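Local coordinates for protein LbaCas13a H328A (C2c2) (Lachnospiraceae bacterium NK4A179, PDB 5WLH) that binds pre-crRNA and, as a guide-loaded CRISPR-Cas13a nuclease, probably cleaves target RNA with a preference for adenosines, at residues K23-S28 and I36-P41; S485-E490 and R937-T942; L491-E496 and K929-D934. One frame throughout, in Å; residues are numbered along the deposited sequence.

Contact 1 (K23-S28 and I36-P41); sequences KTAVVS and ILYNDP. With nucleotides of chain B.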
# COMPACT_ATOMS: atom_id res chain seq x y z
N LYS A 23 -16.74 15.77 -2.71
CA LYS A 23 -15.49 15.54 -2.01
C LYS A 23 -15.32 16.58 -0.93
O LYS A 23 -15.95 17.64 -0.96
CB LYS A 23 -14.31 15.56 -2.98
CG LYS A 23 -14.47 14.55 -4.11
CD LYS A 23 -13.18 14.37 -4.89
CE LYS A 23 -13.24 13.11 -5.74
NZ LYS A 23 -12.77 11.91 -5.01
N THR A 24 -14.45 16.29 0.02
CA THR A 24 -14.06 17.30 0.99
C THR A 24 -12.60 17.67 0.77
O THR A 24 -11.83 16.88 0.22
CB THR A 24 -14.25 16.83 2.44
OG1 THR A 24 -13.22 15.90 2.78
CG2 THR A 24 -15.60 16.16 2.60
N ALA A 25 -12.26 18.89 1.15
CA ALA A 25 -10.88 19.31 1.18
C ALA A 25 -10.74 20.25 2.36
O ALA A 25 -11.74 20.71 2.92
CB ALA A 25 -10.45 20.00 -0.12
N VAL A 26 -9.50 20.53 2.72
CA VAL A 26 -9.20 21.58 3.68
C VAL A 26 -8.45 22.67 2.93
O VAL A 26 -7.43 22.40 2.29
CB VAL A 26 -8.38 21.07 4.87
CG1 VAL A 26 -7.96 22.24 5.73
CG2 VAL A 26 -9.20 20.09 5.70
N VAL A 27 -8.95 23.89 2.98
CA VAL A 27 -8.25 25.00 2.34
C VAL A 27 -7.75 25.95 3.41
O VAL A 27 -8.33 26.05 4.50
CB VAL A 27 -9.12 25.72 1.29
CG1 VAL A 27 -9.53 24.75 0.19
CG2 VAL A 27 -10.33 26.36 1.95
N SER A 28 -6.67 26.66 3.10
CA SER A 28 -6.05 27.59 4.03
C SER A 28 -5.90 28.92 3.31
O SER A 28 -5.17 29.01 2.32
CB SER A 28 -4.70 27.05 4.50
OG SER A 28 -4.22 27.79 5.60
N ILE A 36 -14.09 22.24 3.18
CA ILE A 36 -15.05 22.52 2.12
C ILE A 36 -15.60 21.23 1.55
O ILE A 36 -14.95 20.18 1.59
CB ILE A 36 -14.44 23.38 0.99
CG1 ILE A 36 -13.28 22.62 0.31
CG2 ILE A 36 -14.03 24.70 1.52
CD1 ILE A 36 -12.98 23.11 -1.12
N LEU A 37 -16.81 21.33 1.02
CA LEU A 37 -17.39 20.32 0.16
C LEU A 37 -17.33 20.81 -1.27
O LEU A 37 -17.60 21.98 -1.54
CB LEU A 37 -18.86 20.04 0.51
CG LEU A 37 -19.22 19.23 1.74
CD1 LEU A 37 -20.73 18.93 1.69
CD2 LEU A 37 -18.43 17.94 1.72
N TYR A 38 -16.97 19.93 -2.18
CA TYR A 38 -16.96 20.30 -3.58
C TYR A 38 -17.39 19.15 -4.46
O TYR A 38 -17.12 17.98 -4.18
CB TYR A 38 -15.60 20.83 -4.03
CG TYR A 38 -14.43 19.84 -4.00
CD1 TYR A 38 -13.79 19.53 -2.82
CD2 TYR A 38 -13.93 19.30 -5.19
CE1 TYR A 38 -12.68 18.67 -2.81
CE2 TYR A 38 -12.84 18.45 -5.19
CZ TYR A 38 -12.22 18.14 -3.99
OH TYR A 38 -11.13 17.29 -3.99
N ASN A 39 -18.08 19.51 -5.53
CA ASN A 39 -18.54 18.55 -6.52
C ASN A 39 -17.43 18.25 -7.51
O ASN A 39 -16.69 19.15 -7.93
CB ASN A 39 -19.77 19.09 -7.24
CG ASN A 39 -20.79 19.66 -6.26
OD1 ASN A 39 -21.44 18.91 -5.52
ND2 ASN A 39 -20.91 21.00 -6.22
N ASP A 40 -17.29 16.98 -7.87
CA ASP A 40 -16.17 16.56 -8.69
C ASP A 40 -16.62 15.49 -9.68
O ASP A 40 -17.27 14.52 -9.27
CB ASP A 40 -15.06 16.02 -7.80
CG ASP A 40 -13.78 15.74 -8.58
OD1 ASP A 40 -13.30 16.66 -9.26
OD2 ASP A 40 -13.27 14.60 -8.50
N PRO A 41 -16.32 15.63 -10.98
CA PRO A 41 -15.65 16.77 -11.60
C PRO A 41 -16.60 17.95 -11.81
O PRO A 41 -17.79 17.77 -12.07
CB PRO A 41 -15.17 16.21 -12.94
CG PRO A 41 -16.19 15.18 -13.28
CD PRO A 41 -16.70 14.61 -11.98
P G B 23 -19.11 11.21 5.41
OP1 G B 23 -19.63 11.35 4.02
OP2 G B 23 -19.02 9.87 6.02
O5' G B 23 -17.66 11.84 5.54
C5' G B 23 -17.42 13.16 5.07
C4' G B 23 -16.00 13.56 5.34
O4' G B 23 -15.69 13.43 6.75
C3' G B 23 -14.94 12.72 4.67
O3' G B 23 -14.80 13.04 3.29
C2' G B 23 -13.71 13.03 5.50
O2' G B 23 -13.19 14.31 5.15
C1' G B 23 -14.31 13.12 6.90
N9 G B 23 -14.21 11.86 7.66
C8 G B 23 -15.19 10.91 7.86
N7 G B 23 -14.77 9.92 8.61
C5 G B 23 -13.45 10.25 8.94
C6 G B 23 -12.48 9.57 9.72
O6 G B 23 -12.63 8.50 10.32
N1 G B 23 -11.27 10.27 9.80
C2 G B 23 -11.02 11.47 9.16
N2 G B 23 -9.81 12.04 9.30
N3 G B 23 -11.92 12.11 8.42
C4 G B 23 -13.09 11.44 8.35
P A B 26 -4.77 9.91 1.48
OP1 A B 26 -3.58 9.04 1.66
OP2 A B 26 -6.06 9.63 2.15
O5' A B 26 -4.36 11.39 1.87
C5' A B 26 -3.07 11.92 1.57
C4' A B 26 -2.74 13.02 2.55
O4' A B 26 -3.62 14.14 2.30
C3' A B 26 -2.95 12.62 4.00
O3' A B 26 -2.06 13.37 4.83
C2' A B 26 -4.39 13.08 4.25
O2' A B 26 -4.74 13.27 5.60
C1' A B 26 -4.44 14.38 3.44
N9 A B 26 -5.79 14.65 2.96
C8 A B 26 -6.34 14.21 1.78
N7 A B 26 -7.60 14.56 1.65
C5 A B 26 -7.87 15.27 2.80
C6 A B 26 -9.04 15.92 3.23
N6 A B 26 -10.16 15.91 2.50
N1 A B 26 -9.01 16.53 4.43
C2 A B 26 -7.87 16.52 5.14
N3 A B 26 -6.71 15.95 4.82
C4 A B 26 -6.77 15.34 3.62
O HOH W 1 -10.04 16.58 -1.79
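Lys23 and Tyr38 form a hydrogen-bonded pair in an antiparallel beta hairpin, and above that backbone link their side chains meet by CH-pi packing. Lys23 CB rests over one face of the Tyr38 ring, 3.7 Å from its centroid and displaced toward the rim. The ring arrives there because Tyr38 CG is turned between its backbone N and carbonyl carbon (chi1 65°), laying the phenol across the neighbouring strand with Thr24 O at its edge. One water joins Tyr38 OH to Thr24 O. Backbone bonds pair Lys23 with Tyr38 and Ala25 with Ile36, the straightest from Lys23 N to Tyr38 O (2.7 Å). Past the ring, Lys23 CE comes to 3.1 Å from Asp40 OD2, but the bend at chi4 keeps its NZ too distant for a salt bridge; Asp40 spends OD1 on Arg937 instead. On the other face of the hairpin, Thr24 CG2 presses tightly on Leu37 CD2 at 3.5 Å, while Thr24 OG1 hydrogen-bonds O2' of G23 of chain B (2.9 Å) and accepts a weak bond from N6 of A26 of chain B. Carbon packing and backbone bonds thus close the hairpin, and one threonine hydroxyl ties it to two nucleotides.

Contact 2 (S485-E490 and R937-T942); sequences SSFDYE and RRASET. With nucleotides of chain B.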
# COMPACT_ATOMS: atom_id res chain seq x y z
N SER A 485 -2.92 23.21 2.82
CA SER A 485 -4.18 22.67 2.35
C SER A 485 -4.10 21.15 2.24
O SER A 485 -3.02 20.56 2.23
CB SER A 485 -4.54 23.25 0.98
OG SER A 485 -3.74 22.62 -0.03
N SER A 486 -5.27 20.52 2.14
CA SER A 486 -5.25 19.08 1.92
C SER A 486 -4.62 18.73 0.58
O SER A 486 -3.91 17.73 0.48
CB SER A 486 -6.67 18.50 2.04
OG SER A 486 -7.58 19.17 1.18
N PHE A 487 -4.82 19.57 -0.44
CA PHE A 487 -4.19 19.31 -1.74
C PHE A 487 -2.67 19.29 -1.61
O PHE A 487 -1.99 18.50 -2.28
CB PHE A 487 -4.61 20.38 -2.75
CG PHE A 487 -6.09 20.48 -2.92
CD1 PHE A 487 -6.77 19.55 -3.69
CD2 PHE A 487 -6.80 21.49 -2.31
CE1 PHE A 487 -8.16 19.62 -3.85
CE2 PHE A 487 -8.17 21.58 -2.45
CZ PHE A 487 -8.86 20.65 -3.25
N ASP A 488 -2.12 20.18 -0.76
CA ASP A 488 -0.67 20.20 -0.52
C ASP A 488 -0.18 18.83 -0.08
O ASP A 488 0.87 18.35 -0.51
CB ASP A 488 -0.31 21.23 0.56
CG ASP A 488 -0.47 22.66 0.10
OD1 ASP A 488 -0.30 22.93 -1.10
OD2 ASP A 488 -0.74 23.52 0.95
N TYR A 489 -0.92 18.21 0.85
CA TYR A 489 -0.49 16.91 1.36
C TYR A 489 -0.74 15.80 0.36
O TYR A 489 -0.02 14.80 0.35
CB TYR A 489 -1.19 16.64 2.69
CG TYR A 489 -0.37 17.08 3.89
CD1 TYR A 489 0.49 18.16 3.81
CD2 TYR A 489 -0.47 16.41 5.10
CE1 TYR A 489 1.26 18.56 4.92
CE2 TYR A 489 0.27 16.80 6.22
CZ TYR A 489 1.13 17.87 6.11
OH TYR A 489 1.85 18.23 7.21
N GLU A 490 -1.76 15.94 -0.49
CA GLU A 490 -1.90 14.97 -1.58
C GLU A 490 -0.65 14.99 -2.47
O GLU A 490 -0.14 13.93 -2.85
CB GLU A 490 -3.16 15.28 -2.38
CG GLU A 490 -4.45 15.02 -1.62
CD GLU A 490 -5.63 15.10 -2.54
OE1 GLU A 490 -6.09 14.03 -3.03
OE2 GLU A 490 -6.08 16.25 -2.80
N ARG A 937 -5.97 19.33 -10.82
CA ARG A 937 -7.30 19.46 -11.38
C ARG A 937 -8.31 19.85 -10.31
O ARG A 937 -9.12 20.77 -10.50
CB ARG A 937 -7.71 18.14 -12.04
CG ARG A 937 -9.09 18.14 -12.67
CD ARG A 937 -9.42 16.72 -13.16
NE ARG A 937 -9.62 15.76 -12.08
CZ ARG A 937 -10.71 15.70 -11.31
NH1 ARG A 937 -11.71 16.56 -11.49
NH2 ARG A 937 -10.79 14.80 -10.34
N ARG A 938 -8.28 19.15 -9.17
CA ARG A 938 -9.25 19.40 -8.11
C ARG A 938 -8.93 20.69 -7.37
O ARG A 938 -9.84 21.44 -7.01
CB ARG A 938 -9.31 18.20 -7.16
CG ARG A 938 -10.01 16.98 -7.81
CD ARG A 938 -10.12 15.80 -6.84
NE ARG A 938 -8.85 15.06 -6.75
CZ ARG A 938 -8.00 15.16 -5.73
NH1 ARG A 938 -8.28 15.96 -4.72
NH2 ARG A 938 -6.87 14.45 -5.73
N ALA A 939 -7.64 20.99 -7.16
CA ALA A 939 -7.28 22.30 -6.61
C ALA A 939 -7.79 23.41 -7.52
O ALA A 939 -8.36 24.40 -7.05
CB ALA A 939 -5.76 22.41 -6.44
N SER A 940 -7.64 23.23 -8.83
CA SER A 940 -8.05 24.26 -9.78
C SER A 940 -9.56 24.48 -9.74
O SER A 940 -10.02 25.62 -9.63
CB SER A 940 -7.58 23.89 -11.19
OG SER A 940 -8.11 24.77 -12.18
N GLU A 941 -10.34 23.39 -9.74
CA GLU A 941 -11.79 23.53 -9.84
C GLU A 941 -12.38 24.13 -8.57
O GLU A 941 -13.43 24.77 -8.64
CB GLU A 941 -12.45 22.19 -10.15
CG GLU A 941 -12.71 21.30 -8.94
CD GLU A 941 -13.07 19.87 -9.32
OE1 GLU A 941 -13.35 19.60 -10.50
OE2 GLU A 941 -13.08 19.02 -8.41
N THR A 942 -11.71 23.95 -7.42
CA THR A 942 -12.13 24.55 -6.16
C THR A 942 -11.51 25.91 -5.91
O THR A 942 -11.76 26.49 -4.85
CB THR A 942 -11.78 23.64 -4.98
OG1 THR A 942 -10.36 23.49 -4.89
CG2 THR A 942 -12.43 22.30 -5.17
P A B 26 -4.77 9.91 1.48
OP1 A B 26 -3.58 9.04 1.66
OP2 A B 26 -6.06 9.63 2.15
O5' A B 26 -4.36 11.39 1.87
C5' A B 26 -3.07 11.92 1.57
C4' A B 26 -2.74 13.02 2.55
O4' A B 26 -3.62 14.14 2.30
C3' A B 26 -2.95 12.62 4.00
O3' A B 26 -2.06 13.37 4.83
C2' A B 26 -4.39 13.08 4.25
O2' A B 26 -4.74 13.27 5.60
C1' A B 26 -4.44 14.38 3.44
N9 A B 26 -5.79 14.65 2.96
C8 A B 26 -6.34 14.21 1.78
N7 A B 26 -7.60 14.56 1.65
C5 A B 26 -7.87 15.27 2.80
C6 A B 26 -9.04 15.92 3.23
N6 A B 26 -10.16 15.91 2.50
N1 A B 26 -9.01 16.53 4.43
C2 A B 26 -7.87 16.52 5.14
N3 A B 26 -6.71 15.95 4.82
C4 A B 26 -6.77 15.34 3.62
P A B 25 -10.28 10.59 -0.12
OP1 A B 25 -10.67 11.84 -0.83
OP2 A B 25 -11.31 9.59 0.24
O5' A B 25 -9.18 9.88 -1.02
C5' A B 25 -8.45 8.75 -0.55
C4' A B 25 -6.99 8.87 -0.88
O4' A B 25 -6.79 8.67 -2.31
C3' A B 25 -6.36 10.23 -0.55
O3' A B 25 -5.04 10.01 -0.08
C2' A B 25 -6.26 10.91 -1.91
O2' A B 25 -5.24 11.88 -2.00
C1' A B 25 -5.97 9.71 -2.80
N9 A B 25 -6.24 9.96 -4.22
C8 A B 25 -7.19 10.79 -4.75
N7 A B 25 -7.14 10.86 -6.06
C5 A B 25 -6.09 10.02 -6.39
C6 A B 25 -5.53 9.66 -7.62
N6 A B 25 -5.99 10.13 -8.78
N1 A B 25 -4.47 8.82 -7.62
C2 A B 25 -4.01 8.36 -6.45
N3 A B 25 -4.46 8.64 -5.22
C4 A B 25 -5.51 9.47 -5.27
P U B 27 -1.51 12.74 6.20
OP1 U B 27 -2.62 12.57 7.13
OP2 U B 27 -0.34 13.52 6.67
O5' U B 27 -1.01 11.31 5.75
C5' U B 27 -0.32 10.47 6.65
C4' U B 27 -0.51 9.04 6.23
O4' U B 27 -1.85 8.63 6.61
C3' U B 27 -0.40 8.80 4.71
O3' U B 27 0.29 7.59 4.49
C2' U B 27 -1.85 8.55 4.31
O2' U B 27 -2.01 7.77 3.14
C1' U B 27 -2.35 7.85 5.56
N1 U B 27 -3.80 7.66 5.68
C2 U B 27 -4.21 6.53 6.39
O2 U B 27 -3.43 5.79 6.95
N3 U B 27 -5.57 6.33 6.44
C4 U B 27 -6.53 7.13 5.86
O4 U B 27 -7.73 6.82 5.98
C5 U B 27 -6.02 8.25 5.12
C6 U B 27 -4.71 8.47 5.05
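Phe487 and Ala939 mark the closest backbone approach of an antiparallel helix pair, their CA atoms 6.5 Å apart, where the short axes of 486-490 and 937-941 lie 10.6 Å from each other at 166°. Helix 486-517 starts here with a capping box: Ser485 OG accepts from Asp488 N, and Asp488 OD2 from Ser485 N. Within this first turn Phe487 points its ring at the partner helix, with Ala939 CA 3.9 Å above the centre of the Phe487 ring and Ser486 OG set toward the rim of the opposite face. One turn later the polar part begins. Arg938 grips Glu490 end-on: Arg938 NH1 gives a nearly straight bond to Glu490 OE2 (2.9 Å), which uses its syn lone pair, and Arg938 NH2 reaches Glu490 OE1 (2.8 Å) from out of the carboxylate plane. A bend at chi3 (-79°) swings the guanidinium across the extended glutamate, its plane 45° from the carboxylate, and Asp934 binds its NE. Replacing Glu490 with an alanine would probably leave Arg938 without one of its carboxylate partners and O2' of A25 of chain B without this acceptor. In that second role Glu490 OE1 takes a hydrogen bond from O2' of A25 of chain B at 2.5 Å.

Contact 3 (L491-E496 and K929-D934); sequences LIKAEE and KQYVWD. With nucleotides of chain B.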
# COMPACT_ATOMS: atom_id res chain seq x y z
N LEU A 491 -0.15 16.17 -2.79
CA LEU A 491 1.08 16.26 -3.59
C LEU A 491 2.25 15.61 -2.87
O LEU A 491 3.03 14.88 -3.49
CB LEU A 491 1.39 17.73 -3.89
CG LEU A 491 0.46 18.45 -4.89
CD1 LEU A 491 0.82 19.92 -4.89
CD2 LEU A 491 0.62 17.86 -6.28
N ILE A 492 2.39 15.85 -1.56
CA ILE A 492 3.46 15.19 -0.81
C ILE A 492 3.32 13.68 -0.90
O ILE A 492 4.30 12.96 -1.13
CB ILE A 492 3.46 15.65 0.66
CG1 ILE A 492 3.91 17.11 0.77
CG2 ILE A 492 4.39 14.74 1.50
CD1 ILE A 492 3.72 17.67 2.16
N LYS A 493 2.10 13.17 -0.75
CA LYS A 493 1.88 11.73 -0.83
C LYS A 493 2.31 11.20 -2.19
O LYS A 493 3.02 10.19 -2.28
CB LYS A 493 0.42 11.39 -0.53
CG LYS A 493 0.21 9.89 -0.30
CD LYS A 493 -1.24 9.45 -0.51
CE LYS A 493 -1.40 7.92 -0.42
NZ LYS A 493 -0.48 7.31 0.58
N ALA A 494 1.90 11.88 -3.27
CA ALA A 494 2.31 11.47 -4.61
C ALA A 494 3.82 11.34 -4.68
O ALA A 494 4.35 10.29 -5.08
CB ALA A 494 1.81 12.47 -5.65
N GLU A 495 4.53 12.37 -4.23
CA GLU A 495 5.98 12.36 -4.36
C GLU A 495 6.60 11.30 -3.46
O GLU A 495 7.51 10.58 -3.88
CB GLU A 495 6.55 13.74 -4.02
CG GLU A 495 8.06 13.88 -4.22
CD GLU A 495 8.49 15.32 -3.99
OE1 GLU A 495 8.53 15.74 -2.82
OE2 GLU A 495 8.75 16.04 -4.99
N GLU A 496 6.12 11.22 -2.21
CA GLU A 496 6.70 10.26 -1.27
C GLU A 496 6.43 8.83 -1.71
O GLU A 496 7.30 7.97 -1.56
CB GLU A 496 6.16 10.51 0.14
CG GLU A 496 6.72 11.82 0.69
CD GLU A 496 6.37 12.10 2.15
OE1 GLU A 496 5.50 11.41 2.70
OE2 GLU A 496 6.98 13.03 2.74
N LYS A 929 2.10 10.34 -12.11
CA LYS A 929 1.76 11.45 -13.00
C LYS A 929 0.26 11.74 -12.95
O LYS A 929 -0.15 12.91 -12.91
CB LYS A 929 2.21 11.13 -14.42
CG LYS A 929 1.99 12.29 -15.40
CD LYS A 929 2.46 11.91 -16.80
CE LYS A 929 2.34 13.10 -17.75
NZ LYS A 929 3.14 12.92 -18.99
N GLN A 930 -0.55 10.69 -12.94
CA GLN A 930 -2.00 10.87 -12.91
C GLN A 930 -2.45 11.48 -11.60
O GLN A 930 -3.37 12.30 -11.58
CB GLN A 930 -2.70 9.53 -13.12
CG GLN A 930 -4.16 9.69 -13.57
CD GLN A 930 -5.13 9.89 -12.44
OE1 GLN A 930 -4.85 9.50 -11.30
NE2 GLN A 930 -6.31 10.45 -12.76
N TYR A 931 -1.86 11.04 -10.48
CA TYR A 931 -2.22 11.58 -9.17
C TYR A 931 -1.92 13.07 -9.11
O TYR A 931 -2.78 13.88 -8.73
CB TYR A 931 -1.47 10.79 -8.09
CG TYR A 931 -1.86 10.99 -6.64
CD1 TYR A 931 -3.01 11.69 -6.26
CD2 TYR A 931 -1.06 10.46 -5.64
CE1 TYR A 931 -3.33 11.85 -4.92
CE2 TYR A 931 -1.37 10.61 -4.32
CZ TYR A 931 -2.50 11.31 -3.96
OH TYR A 931 -2.76 11.45 -2.61
N VAL A 932 -0.73 13.46 -9.54
CA VAL A 932 -0.39 14.88 -9.51
C VAL A 932 -1.35 15.67 -10.40
O VAL A 932 -1.83 16.74 -10.01
CB VAL A 932 1.08 15.07 -9.94
CG1 VAL A 932 1.39 16.55 -10.17
CG2 VAL A 932 2.04 14.46 -8.88
N TRP A 933 -1.65 15.15 -11.59
CA TRP A 933 -2.61 15.83 -12.46
C TRP A 933 -3.96 15.97 -11.77
O TRP A 933 -4.59 17.03 -11.83
CB TRP A 933 -2.73 15.05 -13.77
CG TRP A 933 -3.89 15.43 -14.69
CD1 TRP A 933 -3.87 16.36 -15.70
CD2 TRP A 933 -5.20 14.86 -14.69
NE1 TRP A 933 -5.10 16.40 -16.32
CE2 TRP A 933 -5.94 15.51 -15.71
CE3 TRP A 933 -5.83 13.88 -13.92
CZ2 TRP A 933 -7.26 15.19 -15.99
CZ3 TRP A 933 -7.15 13.57 -14.19
CH2 TRP A 933 -7.86 14.23 -15.22
N ASP A 934 -4.40 14.91 -11.10
CA ASP A 934 -5.73 14.92 -10.50
C ASP A 934 -5.80 15.91 -9.34
O ASP A 934 -6.83 16.57 -9.13
CB ASP A 934 -6.09 13.51 -10.04
CG ASP A 934 -7.53 13.39 -9.62
OD1 ASP A 934 -8.41 13.53 -10.50
OD2 ASP A 934 -7.80 13.17 -8.42
P A B 25 -10.28 10.59 -0.12
OP1 A B 25 -10.67 11.84 -0.83
OP2 A B 25 -11.31 9.59 0.24
O5' A B 25 -9.18 9.88 -1.02
C5' A B 25 -8.45 8.75 -0.55
C4' A B 25 -6.99 8.87 -0.88
O4' A B 25 -6.79 8.67 -2.31
C3' A B 25 -6.36 10.23 -0.55
O3' A B 25 -5.04 10.01 -0.08
C2' A B 25 -6.26 10.91 -1.91
O2' A B 25 -5.24 11.88 -2.00
C1' A B 25 -5.97 9.71 -2.80
N9 A B 25 -6.24 9.96 -4.22
C8 A B 25 -7.19 10.79 -4.75
N7 A B 25 -7.14 10.86 -6.06
C5 A B 25 -6.09 10.02 -6.39
C6 A B 25 -5.53 9.66 -7.62
N6 A B 25 -5.99 10.13 -8.78
N1 A B 25 -4.47 8.82 -7.62
C2 A B 25 -4.01 8.36 -6.45
N3 A B 25 -4.46 8.64 -5.22
C4 A B 25 -5.51 9.47 -5.27
P A B 28 1.73 7.61 3.81
OP1 A B 28 2.73 8.19 4.74
OP2 A B 28 1.60 8.10 2.42
O5' A B 28 2.07 6.07 3.71
C5' A B 28 1.20 5.20 3.02
C4' A B 28 0.75 4.08 3.91
O4' A B 28 -0.25 4.54 4.86
C3' A B 28 0.07 2.93 3.21
O3' A B 28 0.97 2.07 2.55
C2' A B 28 -0.65 2.26 4.36
O2' A B 28 0.29 1.58 5.16
C1' A B 28 -1.15 3.49 5.13
N9 A B 28 -2.49 3.89 4.67
C8 A B 28 -2.84 4.92 3.83
N7 A B 28 -4.15 4.96 3.60
C5 A B 28 -4.66 3.91 4.36
C6 A B 28 -5.97 3.43 4.57
N6 A B 28 -7.07 3.99 4.02
N1 A B 28 -6.12 2.36 5.36
C2 A B 28 -5.03 1.82 5.92
N3 A B 28 -3.76 2.18 5.82
C4 A B 28 -3.64 3.25 5.00
P A B 26 -4.77 9.91 1.48
OP1 A B 26 -3.58 9.04 1.66
OP2 A B 26 -6.06 9.63 2.15
O5' A B 26 -4.36 11.39 1.87
C5' A B 26 -3.07 11.92 1.57
C4' A B 26 -2.74 13.02 2.55
O4' A B 26 -3.62 14.14 2.30
C3' A B 26 -2.95 12.62 4.00
O3' A B 26 -2.06 13.37 4.83
C2' A B 26 -4.39 13.08 4.25
O2' A B 26 -4.74 13.27 5.60
C1' A B 26 -4.44 14.38 3.44
N9 A B 26 -5.79 14.65 2.96
C8 A B 26 -6.34 14.21 1.78
N7 A B 26 -7.60 14.56 1.65
C5 A B 26 -7.87 15.27 2.80
C6 A B 26 -9.04 15.92 3.23
N6 A B 26 -10.16 15.91 2.50
N1 A B 26 -9.01 16.53 4.43
C2 A B 26 -7.87 16.52 5.14
N3 A B 26 -6.71 15.95 4.82
C4 A B 26 -6.77 15.34 3.62
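Tyr931 reaches across from helix 915-941 and brings its ring against both Ala494 and the base of A25 of chain B. Its CG stands anti to the backbone N (chi1 -169°), which sends the ring over helix 486-517. The adenine covers one face of the Tyr931 ring, with N3 of A25 over the centre and 3.3 Å above the plane. Ala494 meets the same ring obliquely, Ala494 CB to Tyr931 CD2 at 3.5 Å. At the ring edge Lys493, in the conformer described, one of two, passes at about a right angle to the tyrosine, Lys493 CD lying 3.3 Å from Tyr931 OH.

The phenol does polar work at its far end, where Tyr931 OH donates to O2' of A25 of chain B at 2.6 Å. At the other end of the nucleotide Gln930 is bent at chi2 (-85°), and Gln930 OE1 accepts an almost straight bond from N6 of A25 of chain B (2.8 Å). Base and ribose are therefore held from consecutive residues of one helix. The same Lys493 conformer carries its ammonium onward to a phosphate, with Lys493 NZ 2.9 Å from OP2 of A28 of chain B.

Behind the tyrosine the packing is aliphatic. Val932 CG2 sits 3.8 Å from Ala494 CB, while the CG1 branch looks toward Leu491 CD2, the two side chains crossing at about a right angle. Ala494, with only a methyl, lets the ring lie close where the short, nearly antiparallel axes are 9.4 Å apart. The chemistry is two-sided: between 491-496 and 929-934 the contact is mainly apolar, without hydrogen bonds, while Lys493, Gln930 and Tyr931 direct polar atoms to the RNA, an arrangement consistent with a crRNA-binding cleft.

How the contacts relate
All three contacts are buried, with none on the surface, but they lie at different distances from the centre of the chain: contact 3 about 15 Å from it, contacts 1 and 2 about 22 to 24 Å. Contacts 2 and 3 hold the same antiparallel helices, 486-517 and 915-941, at centres about 11 Å apart, whereas contact 1 closes the beta hairpin that abuts their ends. Contact 1 relies on main-chain bonding, contact 2 adds a salt bridge to aromatic packing, and contact 3 meets across the helices mainly by apolar contacts. The hairpin is tied to contact 2 by Asp40 with Arg937, and every contact touches nucleotides of the same RNA, chain B.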